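11S globulin subunit beta (Cucurbita maxima, PDB 2E9Q) serves as a seed storage protein, a nutrient reservoir with two cupin domains per subunit that assembles into hexamers in its mature form. Local coordinates at residues Leu322-Ala333 against Ala389-Lys400. Sequence-based numbering, arbitrary orientation.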
# COMPACT_ATOMS: atom_id res chain seq x y z
N LEU A 322 -4.39 11.19 -6.87
CA LEU A 322 -5.70 11.80 -6.72
C LEU A 322 -6.06 12.40 -8.07
O LEU A 322 -5.19 12.61 -8.91
CB LEU A 322 -5.66 12.91 -5.66
CG LEU A 322 -5.18 12.61 -4.24
CD1 LEU A 322 -5.16 13.91 -3.45
CD2 LEU A 322 -6.10 11.60 -3.56
N SER A 323 -7.35 12.66 -8.28
CA SER A 323 -7.83 13.27 -9.50
C SER A 323 -9.19 13.91 -9.22
O SER A 323 -9.72 13.77 -8.11
CB SER A 323 -7.89 12.26 -10.66
OG SER A 323 -8.65 11.10 -10.36
N ALA A 324 -9.74 14.63 -10.20
CA ALA A 324 -11.02 15.31 -10.02
C ALA A 324 -11.81 15.45 -11.31
O ALA A 324 -11.25 15.43 -12.41
CB ALA A 324 -10.80 16.68 -9.41
N GLU A 325 -13.12 15.62 -11.14
CA GLU A 325 -14.05 15.80 -12.24
C GLU A 325 -14.94 16.98 -11.83
O GLU A 325 -15.42 17.04 -10.69
CB GLU A 325 -14.93 14.56 -12.43
CG GLU A 325 -14.24 13.34 -13.04
CD GLU A 325 -15.20 12.17 -13.25
OE1 GLU A 325 -14.89 11.25 -14.04
OE2 GLU A 325 -16.28 12.18 -12.62
N ARG A 326 -15.14 17.92 -12.75
CA ARG A 326 -15.97 19.09 -12.49
C ARG A 326 -17.17 18.94 -13.41
O ARG A 326 -17.03 18.98 -14.63
CB ARG A 326 -15.20 20.37 -12.81
CG ARG A 326 -15.79 21.66 -12.20
CD ARG A 326 -16.97 22.19 -13.00
NE ARG A 326 -17.35 23.53 -12.55
CZ ARG A 326 -18.09 23.79 -11.47
NH1 ARG A 326 -18.37 25.04 -11.14
NH2 ARG A 326 -18.57 22.78 -10.74
N GLY A 327 -18.34 18.76 -12.82
CA GLY A 327 -19.54 18.56 -13.61
C GLY A 327 -20.50 19.72 -13.66
O GLY A 327 -20.54 20.57 -12.77
N VAL A 328 -21.27 19.76 -14.73
CA VAL A 328 -22.26 20.81 -14.90
C VAL A 328 -23.48 20.19 -15.54
O VAL A 328 -23.41 19.64 -16.64
CB VAL A 328 -21.72 21.95 -15.81
CG1 VAL A 328 -22.86 22.90 -16.18
CG2 VAL A 328 -20.62 22.70 -15.11
N LEU A 329 -24.60 20.25 -14.83
CA LEU A 329 -25.84 19.70 -15.35
C LEU A 329 -26.83 20.83 -15.59
O LEU A 329 -26.98 21.72 -14.75
CB LEU A 329 -26.46 18.70 -14.38
CG LEU A 329 -26.04 17.23 -14.48
CD1 LEU A 329 -26.83 16.39 -13.46
CD2 LEU A 329 -26.30 16.74 -15.90
N TYR A 330 -27.48 20.80 -16.75
CA TYR A 330 -28.49 21.80 -17.10
C TYR A 330 -29.76 21.40 -16.37
O TYR A 330 -29.91 20.25 -15.96
CB TYR A 330 -28.75 21.79 -18.61
CG TYR A 330 -27.60 22.29 -19.46
CD1 TYR A 330 -27.48 21.90 -20.79
CD2 TYR A 330 -26.63 23.13 -18.92
CE1 TYR A 330 -26.40 22.35 -21.57
CE2 TYR A 330 -25.56 23.58 -19.68
CZ TYR A 330 -25.45 23.19 -21.00
OH TYR A 330 -24.39 23.63 -21.75
N SER A 331 -30.68 22.36 -16.24
CA SER A 331 -31.94 22.11 -15.56
C SER A 331 -32.56 20.77 -15.95
O SER A 331 -32.71 20.46 -17.14
CB SER A 331 -32.94 23.23 -15.86
OG SER A 331 -32.39 24.49 -15.51
N ASN A 332 -32.90 19.98 -14.94
CA ASN A 332 -33.54 18.69 -15.14
C ASN A 332 -32.67 17.65 -15.85
O ASN A 332 -33.15 16.56 -16.20
CB ASN A 332 -34.85 18.91 -15.89
CG ASN A 332 -35.64 20.06 -15.29
OD1 ASN A 332 -36.15 20.93 -16.01
ND2 ASN A 332 -35.74 20.08 -13.97
N ALA A 333 -31.40 17.99 -16.07
CA ALA A 333 -30.47 17.07 -16.71
C ALA A 333 -30.12 15.96 -15.72
O ALA A 333 -30.14 16.17 -14.51
CB ALA A 333 -29.22 17.81 -17.15
N ALA A 389 -30.39 16.80 -11.92
CA ALA A 389 -30.38 18.21 -11.60
C ALA A 389 -31.80 18.74 -11.42
O ALA A 389 -32.75 18.26 -12.04
CB ALA A 389 -29.67 18.99 -12.70
N SER A 390 -31.94 19.73 -10.54
CA SER A 390 -33.24 20.33 -10.29
C SER A 390 -33.47 21.38 -11.38
O SER A 390 -32.87 21.33 -12.45
CB SER A 390 -33.24 21.01 -8.92
OG SER A 390 -32.30 22.07 -8.89
N ASP A 391 -34.35 22.34 -11.08
CA ASP A 391 -34.67 23.41 -12.01
C ASP A 391 -33.54 24.40 -12.14
O ASP A 391 -33.27 24.92 -13.21
CB ASP A 391 -35.93 24.14 -11.56
CG ASP A 391 -37.14 23.27 -11.61
OD1 ASP A 391 -38.20 23.68 -11.08
OD2 ASP A 391 -37.04 22.17 -12.19
N ARG A 392 -32.87 24.67 -11.02
CA ARG A 392 -31.77 25.62 -11.01
C ARG A 392 -30.50 24.96 -11.55
O ARG A 392 -29.43 25.54 -11.51
CB ARG A 392 -31.52 26.10 -9.59
CG ARG A 392 -32.77 26.13 -8.71
CD ARG A 392 -32.52 26.79 -7.35
NE ARG A 392 -31.38 26.23 -6.63
CZ ARG A 392 -31.11 26.48 -5.34
NH1 ARG A 392 -31.91 27.28 -4.64
NH2 ARG A 392 -30.05 25.94 -4.76
N GLY A 393 -30.63 23.74 -12.07
CA GLY A 393 -29.46 23.04 -12.56
C GLY A 393 -28.62 22.59 -11.37
O GLY A 393 -28.91 22.97 -10.23
N PHE A 394 -27.58 21.81 -11.63
CA PHE A 394 -26.70 21.31 -10.57
C PHE A 394 -25.26 21.31 -11.08
O PHE A 394 -24.99 20.87 -12.20
CB PHE A 394 -27.12 19.89 -10.17
CG PHE A 394 -26.33 19.32 -9.03
CD1 PHE A 394 -25.54 18.18 -9.23
CD2 PHE A 394 -26.41 19.86 -7.76
CE1 PHE A 394 -24.85 17.60 -8.17
CE2 PHE A 394 -25.73 19.28 -6.69
CZ PHE A 394 -24.95 18.15 -6.89
N GLU A 395 -24.35 21.79 -10.24
CA GLU A 395 -22.95 21.93 -10.58
C GLU A 395 -22.04 21.48 -9.43
O GLU A 395 -22.31 21.77 -8.27
CB GLU A 395 -22.64 23.37 -10.98
CG GLU A 395 -23.05 23.67 -12.42
CD GLU A 395 -23.15 25.15 -12.72
OE1 GLU A 395 -22.20 25.90 -12.40
OE2 GLU A 395 -24.18 25.56 -13.30
N TRP A 396 -20.95 20.78 -9.76
CA TRP A 396 -20.07 20.28 -8.71
C TRP A 396 -18.63 19.96 -9.10
O TRP A 396 -18.25 19.97 -10.27
CB TRP A 396 -20.67 18.98 -8.16
CG TRP A 396 -20.47 17.84 -9.10
CD1 TRP A 396 -19.44 16.94 -9.09
CD2 TRP A 396 -21.27 17.52 -10.25
NE1 TRP A 396 -19.54 16.09 -10.16
CE2 TRP A 396 -20.66 16.42 -10.89
CE3 TRP A 396 -22.44 18.06 -10.80
CZ2 TRP A 396 -21.17 15.85 -12.06
CZ3 TRP A 396 -22.96 17.50 -11.96
CH2 TRP A 396 -22.32 16.40 -12.58
N ILE A 397 -17.85 19.66 -8.07
CA ILE A 397 -16.47 19.24 -8.22
C ILE A 397 -16.38 17.94 -7.41
O ILE A 397 -16.68 17.91 -6.20
CB ILE A 397 -15.47 20.27 -7.66
CG1 ILE A 397 -14.05 19.77 -7.89
CG2 ILE A 397 -15.70 20.53 -6.20
CD1 ILE A 397 -13.71 19.56 -9.34
N ALA A 398 -15.99 16.86 -8.08
CA ALA A 398 -15.88 15.56 -7.46
C ALA A 398 -14.43 15.08 -7.36
O ALA A 398 -13.80 14.79 -8.37
CB ALA A 398 -16.69 14.55 -8.25
N PHE A 399 -13.91 14.98 -6.14
CA PHE A 399 -12.54 14.52 -5.93
C PHE A 399 -12.48 13.00 -5.92
O PHE A 399 -13.34 12.33 -5.33
CB PHE A 399 -11.99 15.08 -4.61
CG PHE A 399 -12.10 16.56 -4.50
CD1 PHE A 399 -13.22 17.15 -3.92
CD2 PHE A 399 -11.08 17.38 -4.99
CE1 PHE A 399 -13.33 18.54 -3.82
CE2 PHE A 399 -11.18 18.77 -4.91
CZ PHE A 399 -12.31 19.36 -4.32
N LYS A 400 -11.45 12.46 -6.57
CA LYS A 400 -11.23 11.02 -6.68
C LYS A 400 -10.01 10.60 -5.88
O LYS A 400 -9.00 11.31 -5.86
CB LYS A 400 -11.02 10.64 -8.15
CG LYS A 400 -12.07 11.21 -9.10
CD LYS A 400 -13.47 10.66 -8.84
CE LYS A 400 -14.45 11.30 -9.81
NZ LYS A 400 -15.83 10.77 -9.68
O HOH W 1 -18.49 13.35 -11.31
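W396 lies flat across the backbone of G327: G327 CA stands 3.5 Å from the centroid of the six-membered ring and 12° off its normal, a CH-pi contact over the face. A chi1 of 75° sets the indole CG between the backbone N and the carbonyl carbon of W396, folding the ring over strand 323-329, where a side chain at G327 would collide with it. L329 CG meets the ring edge at W396 CZ3, 4.0 Å away. A water accepts from W396 NE1 and donates to E325 OE2, which also forms a 3.3 Å salt bridge (a weak hydrogen bond) with K400 NZ; E325 OE1 salt-bridges R447, an assigned magnesium-binding residue, and K400 NZ hydrogen-bonds S345. An alanine in place of W396 would probably uncover G327 and deprive the water of its indole donor. On the other face of the sheet, R326 NH2 adds a weak 2.9 Å bond to W396 O, already held by G327 N, and also bonds T350. Paired bonds such as A398 N to E325 O (2.7 Å, 177°) fix the antiparallel register. Past the strand, N332 ND2 reaches D391 OD2 at 3.0 Å, the carboxylate oxygen lying in the amide plane. Within the C-terminal cupin domain, strands 323-329 and 393-400 are central neighbours in one antiparallel sheet, flanked by 304-309 and 345-350; I397 and F399 pack against strand 85-91 of the N-terminal half.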